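Citrate synthase (Thermotoga maritima, PDB 2P2W) probably catalyses the condensation of oxaloacetate with acetyl-CoA and water to give citrate and free CoA, a step of the tricarboxylic acid cycle. Local coordinates at residues C17-D20 with R25-Y28; S181-L186 with K341-T346; S193-C198 with A331-Y336; S197-A202 with A324-W329. One frame throughout, in Å; residues are numbered along the deposited sequence.

Interaction 1. Residues C17-D20 with R25-Y28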
# COMPACT_ATOMS: atom_id res chain seq x y z
N CYS A 17 -20.98 2.95 4.69
CA CYS A 17 -21.09 2.50 6.07
C CYS A 17 -21.12 3.61 7.11
O CYS A 17 -20.36 4.57 7.02
CB CYS A 17 -19.92 1.55 6.35
SG CYS A 17 -19.50 1.27 8.08
N TYR A 18 -22.00 3.45 8.09
CA TYR A 18 -22.10 4.41 9.17
C TYR A 18 -21.56 3.75 10.43
O TYR A 18 -22.07 2.72 10.87
CB TYR A 18 -23.54 4.86 9.39
CG TYR A 18 -23.70 5.75 10.61
CD1 TYR A 18 -22.85 6.84 10.83
CD2 TYR A 18 -24.69 5.49 11.56
CE1 TYR A 18 -22.98 7.64 11.96
CE2 TYR A 18 -24.82 6.29 12.70
CZ TYR A 18 -23.96 7.36 12.90
OH TYR A 18 -24.08 8.13 14.03
N LEU A 19 -20.51 4.35 10.98
CA LEU A 19 -19.88 3.85 12.19
C LEU A 19 -20.24 4.77 13.35
O LEU A 19 -19.78 5.91 13.40
CB LEU A 19 -18.36 3.81 12.00
CG LEU A 19 -17.50 3.43 13.20
CD1 LEU A 19 -17.91 2.08 13.73
CD2 LEU A 19 -16.04 3.42 12.77
N ASP A 20 -21.06 4.28 14.27
CA ASP A 20 -21.47 5.07 15.43
C ASP A 20 -20.59 4.67 16.61
O ASP A 20 -20.93 3.76 17.36
CB ASP A 20 -22.94 4.78 15.76
CG ASP A 20 -23.47 5.65 16.88
OD1 ASP A 20 -22.66 6.22 17.64
OD2 ASP A 20 -24.71 5.76 17.01
N ARG A 25 -22.46 1.12 17.45
CA ARG A 25 -23.29 0.53 16.41
C ARG A 25 -22.59 0.63 15.06
O ARG A 25 -21.85 1.59 14.80
CB ARG A 25 -24.66 1.22 16.34
CG ARG A 25 -25.52 1.04 17.58
CD ARG A 25 -25.72 -0.44 17.92
NE ARG A 25 -26.50 -1.16 16.91
CZ ARG A 25 -27.82 -1.03 16.75
NH1 ARG A 25 -28.51 -0.21 17.52
NH2 ARG A 25 -28.44 -1.74 15.82
N LEU A 26 -22.80 -0.36 14.21
CA LEU A 26 -22.20 -0.39 12.88
C LEU A 26 -23.29 -0.75 11.88
O LEU A 26 -24.07 -1.67 12.12
CB LEU A 26 -21.08 -1.44 12.82
CG LEU A 26 -20.40 -1.63 11.46
CD1 LEU A 26 -19.69 -0.34 11.05
CD2 LEU A 26 -19.41 -2.79 11.56
N TYR A 27 -23.34 -0.02 10.77
CA TYR A 27 -24.36 -0.25 9.75
C TYR A 27 -23.74 -0.31 8.35
O TYR A 27 -22.82 0.43 8.05
CB TYR A 27 -25.39 0.88 9.76
CG TYR A 27 -25.96 1.21 11.13
CD1 TYR A 27 -25.30 2.10 11.98
CD2 TYR A 27 -27.14 0.63 11.57
CE1 TYR A 27 -25.81 2.40 13.23
CE2 TYR A 27 -27.67 0.93 12.82
CZ TYR A 27 -27.00 1.82 13.65
OH TYR A 27 -27.52 2.13 14.88
N TYR A 28 -24.26 -1.21 7.52
CA TYR A 28 -23.82 -1.32 6.13
C TYR A 28 -24.97 -0.72 5.34
O TYR A 28 -26.07 -1.27 5.32
CB TYR A 28 -23.64 -2.78 5.71
CG TYR A 28 -22.44 -3.49 6.30
CD1 TYR A 28 -21.52 -2.83 7.12
CD2 TYR A 28 -22.21 -4.84 6.01
CE1 TYR A 28 -20.40 -3.50 7.65
CE2 TYR A 28 -21.11 -5.51 6.52
CZ TYR A 28 -20.21 -4.84 7.34
OH TYR A 28 -19.13 -5.52 7.85
O HOH W 1 -26.79 4.42 16.04
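Tyr27 O is held by two groups of strand 17-20: Tyr18 N donates a hydrogen bond to it at 3.1 Å, and Cys17 CA adds a C-H...O contact at 3.3 Å. Tyr27 N returns a bond to Tyr18 O, and Asp20 pairs with Arg25 in the same two-way fashion, Asp20 N lying 2.9 Å from Arg25 O. These are the hydrogen-bonded pairs of an antiparallel beta hairpin with strands at 177°. On the face bearing Tyr18, Asp20, Arg25 and Tyr27, the two tyrosine side chains run side by side in the same direction. Tyr18 CG is anti to its backbone N (chi1 174°) and Tyr27 CG beside its own, two different turns that bring the rings alongside. They meet rim to rim, Tyr18 CD2 reaching Tyr27 CD1 at 3.5 Å, with planes only 13° apart. One water joins Tyr27 OH (2.7 Å) to Asp20 OD2, while Asp20 OD1 accepts from Asn23 N in the turn; Tyr27 OH also lies over the guanidinium face of Arg25. A leucine in place of Tyr27 would probably leave the Tyr18 rim without its flat neighbour and the water without its phenolic partner. On the face of Cys17, Leu19 and Leu26 the packing is apolar: Leu26 CD1 lies against Cys17 SG at 3.4 Å and against Leu19 CD1. The side chain of Leu19 is about 5 Å from that of His250, predicted to be catalytic. Strand 31-32 follows on beyond strand 25-28, Leu26 and Tyr28 pack on helix 33-39, and Tyr18 meets Tyr349 of the second subunit.

Interaction 2. Residues S181-L186 with K341-T346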
# COMPACT_ATOMS: atom_id res chain seq x y z
N SER A 181 -6.38 0.25 6.83
CA SER A 181 -6.22 -0.47 5.57
C SER A 181 -7.10 0.11 4.46
O SER A 181 -6.67 0.23 3.31
CB SER A 181 -6.50 -1.97 5.75
OG SER A 181 -7.83 -2.24 6.15
N THR A 182 -8.33 0.49 4.79
CA THR A 182 -9.22 1.09 3.79
C THR A 182 -8.61 2.43 3.37
O THR A 182 -8.64 2.80 2.20
CB THR A 182 -10.64 1.33 4.35
OG1 THR A 182 -11.29 0.07 4.54
CG2 THR A 182 -11.48 2.20 3.39
N PHE A 183 -8.03 3.14 4.33
CA PHE A 183 -7.42 4.43 4.03
C PHE A 183 -6.21 4.26 3.12
O PHE A 183 -6.00 5.07 2.21
CB PHE A 183 -7.02 5.15 5.32
CG PHE A 183 -6.61 6.58 5.11
CD1 PHE A 183 -7.37 7.43 4.31
CD2 PHE A 183 -5.48 7.09 5.74
CE1 PHE A 183 -7.02 8.77 4.15
CE2 PHE A 183 -5.11 8.43 5.58
CZ PHE A 183 -5.89 9.27 4.78
N ALA A 184 -5.41 3.22 3.36
CA ALA A 184 -4.24 2.95 2.53
C ALA A 184 -4.69 2.71 1.09
O ALA A 184 -4.08 3.20 0.14
CB ALA A 184 -3.49 1.73 3.07
N ALA A 185 -5.76 1.94 0.93
CA ALA A 185 -6.29 1.65 -0.40
C ALA A 185 -6.75 2.94 -1.07
O ALA A 185 -6.59 3.11 -2.28
CB ALA A 185 -7.46 0.66 -0.29
N LEU A 186 -7.34 3.85 -0.29
CA LEU A 186 -7.82 5.11 -0.84
C LEU A 186 -6.68 6.03 -1.26
O LEU A 186 -6.77 6.68 -2.31
CB LEU A 186 -8.72 5.83 0.18
CG LEU A 186 -10.05 5.14 0.50
CD1 LEU A 186 -10.85 6.00 1.48
CD2 LEU A 186 -10.84 4.93 -0.80
N LYS A 341 -9.86 12.69 -5.97
CA LYS A 341 -9.08 13.80 -5.45
C LYS A 341 -7.79 13.20 -4.91
O LYS A 341 -7.81 12.37 -4.00
CB LYS A 341 -9.83 14.51 -4.34
CG LYS A 341 -9.08 15.68 -3.71
CD LYS A 341 -8.83 16.79 -4.71
CE LYS A 341 -8.30 18.04 -4.00
NZ LYS A 341 -8.07 19.15 -4.96
N LEU A 342 -6.66 13.60 -5.48
CA LEU A 342 -5.37 13.11 -5.03
C LEU A 342 -5.22 13.42 -3.54
O LEU A 342 -5.57 14.51 -3.10
CB LEU A 342 -4.24 13.81 -5.80
CG LEU A 342 -2.81 13.44 -5.38
CD1 LEU A 342 -2.45 12.07 -5.94
CD2 LEU A 342 -1.84 14.50 -5.90
N ILE A 343 -4.74 12.45 -2.77
CA ILE A 343 -4.52 12.65 -1.34
C ILE A 343 -3.04 12.94 -1.19
O ILE A 343 -2.18 12.07 -1.39
CB ILE A 343 -4.93 11.40 -0.52
CG1 ILE A 343 -6.45 11.19 -0.65
CG2 ILE A 343 -4.54 11.59 0.94
CD1 ILE A 343 -6.96 9.87 -0.08
N ARG A 344 -2.73 14.19 -0.84
CA ARG A 344 -1.35 14.63 -0.73
C ARG A 344 -1.23 15.68 0.37
O ARG A 344 -1.36 16.88 0.12
CB ARG A 344 -0.93 15.23 -2.08
CG ARG A 344 0.57 15.23 -2.39
CD ARG A 344 1.40 16.02 -1.39
NE ARG A 344 2.78 16.14 -1.87
CZ ARG A 344 3.80 16.55 -1.13
NH1 ARG A 344 3.61 16.89 0.15
NH2 ARG A 344 5.01 16.63 -1.66
N PRO A 345 -0.97 15.24 1.61
CA PRO A 345 -0.83 16.16 2.74
C PRO A 345 0.59 16.70 2.81
O PRO A 345 1.30 16.74 1.80
CB PRO A 345 -1.16 15.27 3.94
CG PRO A 345 -0.49 13.97 3.54
CD PRO A 345 -0.88 13.83 2.06
N THR A 346 1.01 17.13 3.99
CA THR A 346 2.35 17.65 4.16
C THR A 346 2.79 17.45 5.61
O THR A 346 2.14 16.73 6.36
CB THR A 346 2.43 19.14 3.79
OG1 THR A 346 3.79 19.58 3.85
CG2 THR A 346 1.58 19.98 4.73
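Ile343, in the C-terminal arm that leaves helix 317-337 and runs toward the second subunit, meets Phe183 and Leu186 on the helix 180-189. A single methyl does the touching: Ile343 CD1 lies 3.9 Å from Leu186 O and 4.4 Å from Leu186 CB. The same CD1 comes obliquely to the Phe183 ring, nearest CE1 at 4.4 Å. Ile343 is directed toward the helix, with CG1 anti to its own carbonyl carbon (chi1 -65°) and the chain extended beyond (chi2 171°), which carries CD1 out toward the helix. Phe183 and Leu186, three residues apart, offer it neighbouring turns of the helix. All three residues are buried, no hydrogen bond crosses between the segments, and the distances mark light van der Waals packing. Ser190 OG, just past the helix, accepts from Ile343 N and helps to fix the arm here. In the citrate synthase fold such arms cross the dimer: Leu342 O accepts from Arg251 of the second subunit, and Thr346 joins a parallel beta ladder with that chain. Between them, Arg344 NH1 donates to Pro345 O at 2.8 Å, the acceptor lying in the guanidinium plane. Arg344 NE donates to a citrate ion, probably taken up from the crystallisation liquor, as would fit the family's use of an arginine from one subunit in the active site of the other.

Interaction 3. Residues S193-C198 with A331-Y336; sequences SDLYSC and AHVIEY
Val333 points toward helix 195-207 and divides its two methyls between residues one turn apart there. CG1, set anti to the backbone N (chi1 169°), meets Leu195 CD1 at 3.9 Å, while CG2, beside that N, lies 4.1 Å from Cys198 CB. The Leu195 and Val333 side chains cross at a slant, so one methyl of each makes the touch. Leu195 leaves its helix to one side of Val333, and with CG anti to the backbone N (chi1 -171°), CD1 comes back toward the valine. Cys198 points toward helix 317-337 and offers its CB to Val333. This is apolar helix-to-helix packing in the mostly helical citrate synthase fold, made by the first turn of helix 195-207 against the later part of helix 317-337. Ala189 of helix 180-189 touches both Val333 and Cys198, making the site a three-helix junction. The start of helix 195-207 is capped by Asp194 at the N-cap: its OD2 accepts from Ser197 N at 2.8 Å, the donor standing above the carboxylate plane. Ser197 OG donates to the other oxygen, Asp194 OD1, at 2.7 Å, on its syn side but well out of the carboxylate plane. Two bonds thus fix the rotation of the carboxylate, whose charge is probably eased further by the helix end and by a salt bridge to Lys207 of the second subunit.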
# COMPACT_ATOMS: atom_id res chain seq x y z
N SER A 193 -4.20 4.69 -9.45
CA SER A 193 -3.50 3.43 -9.68
C SER A 193 -4.52 2.32 -9.84
O SER A 193 -5.70 2.53 -9.61
CB SER A 193 -2.60 3.16 -8.47
OG SER A 193 -1.70 2.06 -8.75
N ASP A 194 -4.07 1.13 -10.25
CA ASP A 194 -4.98 0.00 -10.46
C ASP A 194 -5.54 -0.57 -9.16
O ASP A 194 -4.98 -0.39 -8.08
CB ASP A 194 -4.26 -1.11 -11.22
CG ASP A 194 -3.11 -1.67 -10.45
OD1 ASP A 194 -2.00 -1.08 -10.51
OD2 ASP A 194 -3.31 -2.69 -9.75
N LEU A 195 -6.66 -1.29 -9.28
CA LEU A 195 -7.32 -1.88 -8.12
C LEU A 195 -6.43 -2.85 -7.34
O LEU A 195 -6.50 -2.91 -6.11
CB LEU A 195 -8.61 -2.58 -8.55
CG LEU A 195 -9.53 -3.07 -7.42
CD1 LEU A 195 -9.99 -1.89 -6.57
CD2 LEU A 195 -10.74 -3.77 -8.02
N TYR A 196 -5.60 -3.62 -8.04
CA TYR A 196 -4.73 -4.58 -7.36
C TYR A 196 -3.73 -3.85 -6.47
O TYR A 196 -3.48 -4.27 -5.34
CB TYR A 196 -4.00 -5.45 -8.38
CG TYR A 196 -4.94 -6.08 -9.37
CD1 TYR A 196 -5.95 -6.96 -8.94
CD2 TYR A 196 -4.87 -5.77 -10.72
CE1 TYR A 196 -6.86 -7.50 -9.84
CE2 TYR A 196 -5.78 -6.31 -11.63
CZ TYR A 196 -6.77 -7.17 -11.18
OH TYR A 196 -7.68 -7.69 -12.08
N SER A 197 -3.18 -2.75 -6.97
CA SER A 197 -2.23 -1.96 -6.20
C SER A 197 -2.89 -1.43 -4.93
O SER A 197 -2.28 -1.44 -3.86
CB SER A 197 -1.70 -0.79 -7.04
OG SER A 197 -0.86 -1.25 -8.08
N CYS A 198 -4.13 -0.95 -5.04
CA CYS A 198 -4.84 -0.44 -3.88
C CYS A 198 -4.98 -1.55 -2.84
O CYS A 198 -4.72 -1.35 -1.66
CB CYS A 198 -6.24 0.05 -4.28
SG CYS A 198 -6.25 1.36 -5.53
N ALA A 331 -15.23 -1.50 -2.41
CA ALA A 331 -16.43 -0.67 -2.44
C ALA A 331 -16.02 0.80 -2.26
O ALA A 331 -16.48 1.69 -2.99
CB ALA A 331 -17.39 -1.09 -1.33
N HIS A 332 -15.13 1.04 -1.30
CA HIS A 332 -14.64 2.39 -1.04
C HIS A 332 -13.83 2.96 -2.20
O HIS A 332 -14.04 4.11 -2.59
CB HIS A 332 -13.80 2.41 0.24
CG HIS A 332 -14.61 2.61 1.48
ND1 HIS A 332 -15.09 3.85 1.86
CD2 HIS A 332 -15.09 1.73 2.39
CE1 HIS A 332 -15.82 3.72 2.96
NE2 HIS A 332 -15.83 2.44 3.30
N VAL A 333 -12.92 2.17 -2.75
CA VAL A 333 -12.11 2.63 -3.88
C VAL A 333 -13.04 3.09 -5.01
O VAL A 333 -12.90 4.19 -5.54
CB VAL A 333 -11.17 1.51 -4.40
CG1 VAL A 333 -10.54 1.92 -5.73
CG2 VAL A 333 -10.08 1.24 -3.38
N ILE A 334 -14.00 2.24 -5.36
CA ILE A 334 -14.97 2.53 -6.42
C ILE A 334 -15.72 3.83 -6.16
O ILE A 334 -15.82 4.69 -7.03
CB ILE A 334 -16.00 1.39 -6.56
CG1 ILE A 334 -15.32 0.12 -7.07
CG2 ILE A 334 -17.11 1.82 -7.52
CD1 ILE A 334 -16.14 -1.13 -6.91
N GLU A 335 -16.26 3.97 -4.95
CA GLU A 335 -17.00 5.16 -4.57
C GLU A 335 -16.12 6.40 -4.64
O GLU A 335 -16.47 7.40 -5.26
CB GLU A 335 -17.56 5.01 -3.15
CG GLU A 335 -18.41 6.19 -2.69
CD GLU A 335 -18.88 6.04 -1.25
OE1 GLU A 335 -18.02 6.04 -0.34
OE2 GLU A 335 -20.11 5.93 -1.02
N TYR A 336 -14.95 6.33 -4.00
CA TYR A 336 -14.03 7.46 -3.97
C TYR A 336 -13.59 7.97 -5.34
O TYR A 336 -13.65 9.18 -5.61
CB TYR A 336 -12.78 7.11 -3.17
CG TYR A 336 -11.92 8.31 -2.87
CD1 TYR A 336 -12.25 9.18 -1.83
CD2 TYR A 336 -10.80 8.60 -3.64
CE1 TYR A 336 -11.49 10.31 -1.56
CE2 TYR A 336 -10.02 9.73 -3.38
CZ TYR A 336 -10.37 10.58 -2.34
OH TYR A 336 -9.61 11.69 -2.07

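Interaction 4. Residues S197-A202 with A324-W329; sequences SCIVGA and ARVVGW
Ala202 and Trp329 form the CH-pi part of the contact: Ala202 CB stands over the six-membered ring, 3.5 Å from its centroid and 12° off the normal. The opposite indole face is covered by Arg325 CG, one turn back on the tryptophan's own helix and displaced toward the rim, so the ring is sandwiched between a methyl and a methylene. Trp329 reaches this place with CG anti to its carbonyl carbon, beside the backbone N (chi1 -71°). The aliphatic part is looser. Ile199 CG2 approaches Trp329 CE3 obliquely at 4.2 Å, and Ile199 CD1 lies 4.1 Å from Val326 CG2. Helices 195-207 and 317-337 come together here, their segment axes 10.7 Å apart at 127°, with the small Ala202 facing the large indole. Helix 110-133 packs on Ile199 and Val326 from outside the pair. The polar part involves a third helix: Trp329 NE1 is hydrogen-bonded to Ser181 OG of helix 180-189, a bond that would fix the ring's rotation about its last torsion. A leucine at Trp329 would probably leave Ala202 CB without an aromatic face to sit on and Ser181 OG without its indole partner. Between the two segments no hydrogen bond or charge pair forms, so their hold rests on shape and dispersion, with the buried indole N-H satisfied from a neighbouring helix.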
# COMPACT_ATOMS: atom_id res chain seq x y z
N SER A 197 -3.18 -2.75 -6.97
CA SER A 197 -2.23 -1.96 -6.20
C SER A 197 -2.89 -1.43 -4.93
O SER A 197 -2.28 -1.44 -3.86
CB SER A 197 -1.70 -0.79 -7.04
OG SER A 197 -0.86 -1.25 -8.08
N CYS A 198 -4.13 -0.95 -5.04
CA CYS A 198 -4.84 -0.44 -3.88
C CYS A 198 -4.98 -1.55 -2.84
O CYS A 198 -4.72 -1.35 -1.66
CB CYS A 198 -6.24 0.05 -4.28
SG CYS A 198 -6.25 1.36 -5.53
N ILE A 199 -5.40 -2.73 -3.29
CA ILE A 199 -5.59 -3.87 -2.41
C ILE A 199 -4.29 -4.33 -1.73
O ILE A 199 -4.27 -4.61 -0.53
CB ILE A 199 -6.24 -5.05 -3.18
CG1 ILE A 199 -7.61 -4.62 -3.69
CG2 ILE A 199 -6.36 -6.28 -2.27
CD1 ILE A 199 -8.30 -5.63 -4.61
N VAL A 200 -3.21 -4.41 -2.50
CA VAL A 200 -1.93 -4.84 -1.96
C VAL A 200 -1.43 -3.89 -0.86
O VAL A 200 -0.81 -4.33 0.11
CB VAL A 200 -0.87 -4.97 -3.08
CG1 VAL A 200 0.51 -5.18 -2.49
CG2 VAL A 200 -1.24 -6.15 -3.96
N GLY A 201 -1.72 -2.60 -1.00
CA GLY A 201 -1.33 -1.65 0.02
C GLY A 201 -2.20 -1.86 1.26
O GLY A 201 -1.72 -1.83 2.39
N ALA A 202 -3.50 -2.07 1.03
CA ALA A 202 -4.44 -2.29 2.13
C ALA A 202 -4.02 -3.54 2.92
O ALA A 202 -4.07 -3.56 4.15
CB ALA A 202 -5.85 -2.46 1.58
N ALA A 324 -12.66 -11.09 3.74
CA ALA A 324 -13.93 -10.40 3.88
C ALA A 324 -13.78 -8.90 3.59
O ALA A 324 -14.51 -8.35 2.76
CB ALA A 324 -14.49 -10.59 5.29
N ARG A 325 -12.82 -8.26 4.25
CA ARG A 325 -12.65 -6.81 4.11
C ARG A 325 -12.30 -6.35 2.68
O ARG A 325 -12.46 -5.19 2.31
CB ARG A 325 -11.55 -6.37 5.08
CG ARG A 325 -11.32 -4.86 5.06
CD ARG A 325 -12.63 -4.08 5.28
NE ARG A 325 -13.22 -4.42 6.58
CZ ARG A 325 -12.71 -3.82 7.67
NH1 ARG A 325 -11.71 -2.96 7.55
NH2 ARG A 325 -13.22 -4.09 8.87
N VAL A 326 -11.84 -7.25 1.81
CA VAL A 326 -11.54 -6.87 0.44
C VAL A 326 -12.81 -6.29 -0.21
O VAL A 326 -12.73 -5.42 -1.08
CB VAL A 326 -11.01 -8.07 -0.40
CG1 VAL A 326 -12.07 -9.14 -0.54
CG2 VAL A 326 -10.53 -7.58 -1.76
N VAL A 327 -13.97 -6.77 0.24
CA VAL A 327 -15.25 -6.27 -0.27
C VAL A 327 -15.39 -4.79 0.10
O VAL A 327 -15.74 -3.95 -0.75
CB VAL A 327 -16.45 -7.05 0.35
CG1 VAL A 327 -17.77 -6.49 -0.16
CG2 VAL A 327 -16.34 -8.53 0.00
N GLY A 328 -15.13 -4.47 1.36
CA GLY A 328 -15.22 -3.09 1.80
C GLY A 328 -14.17 -2.20 1.15
O GLY A 328 -14.46 -1.08 0.75
N TRP A 329 -12.94 -2.71 1.07
CA TRP A 329 -11.85 -1.95 0.45
C TRP A 329 -12.23 -1.53 -0.97
O TRP A 329 -12.14 -0.35 -1.31
CB TRP A 329 -10.57 -2.78 0.38
CG TRP A 329 -9.88 -3.06 1.69
CD1 TRP A 329 -9.94 -2.31 2.84
CD2 TRP A 329 -8.96 -4.13 1.96
NE1 TRP A 329 -9.11 -2.85 3.80
CE2 TRP A 329 -8.50 -3.96 3.29
CE3 TRP A 329 -8.48 -5.21 1.21
CZ2 TRP A 329 -7.58 -4.84 3.88
CZ3 TRP A 329 -7.56 -6.08 1.80
CH2 TRP A 329 -7.12 -5.89 3.12

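Interaction 1 differs most from the others: a partly buried hairpin, held by backbone hydrogen bonds and a bridging water, its centre about 19 to 21 Å from those of the others. Interactions 2, 3 and 4 are buried and rely on apolar side chains. Interactions 3 and 4 join the same two helices, 195-207 and 317-337, at successive places, about 8 Å between centres; methyl packing serves near the start of the first helix, an aromatic face deeper in the chain. Interaction 2 adds helix 180-189 and the C-terminal arm, and it touches interaction 3 through Lys341 O and Tyr336 OH, 2.7 Å apart. Each of the four has residues within reach of the second subunit.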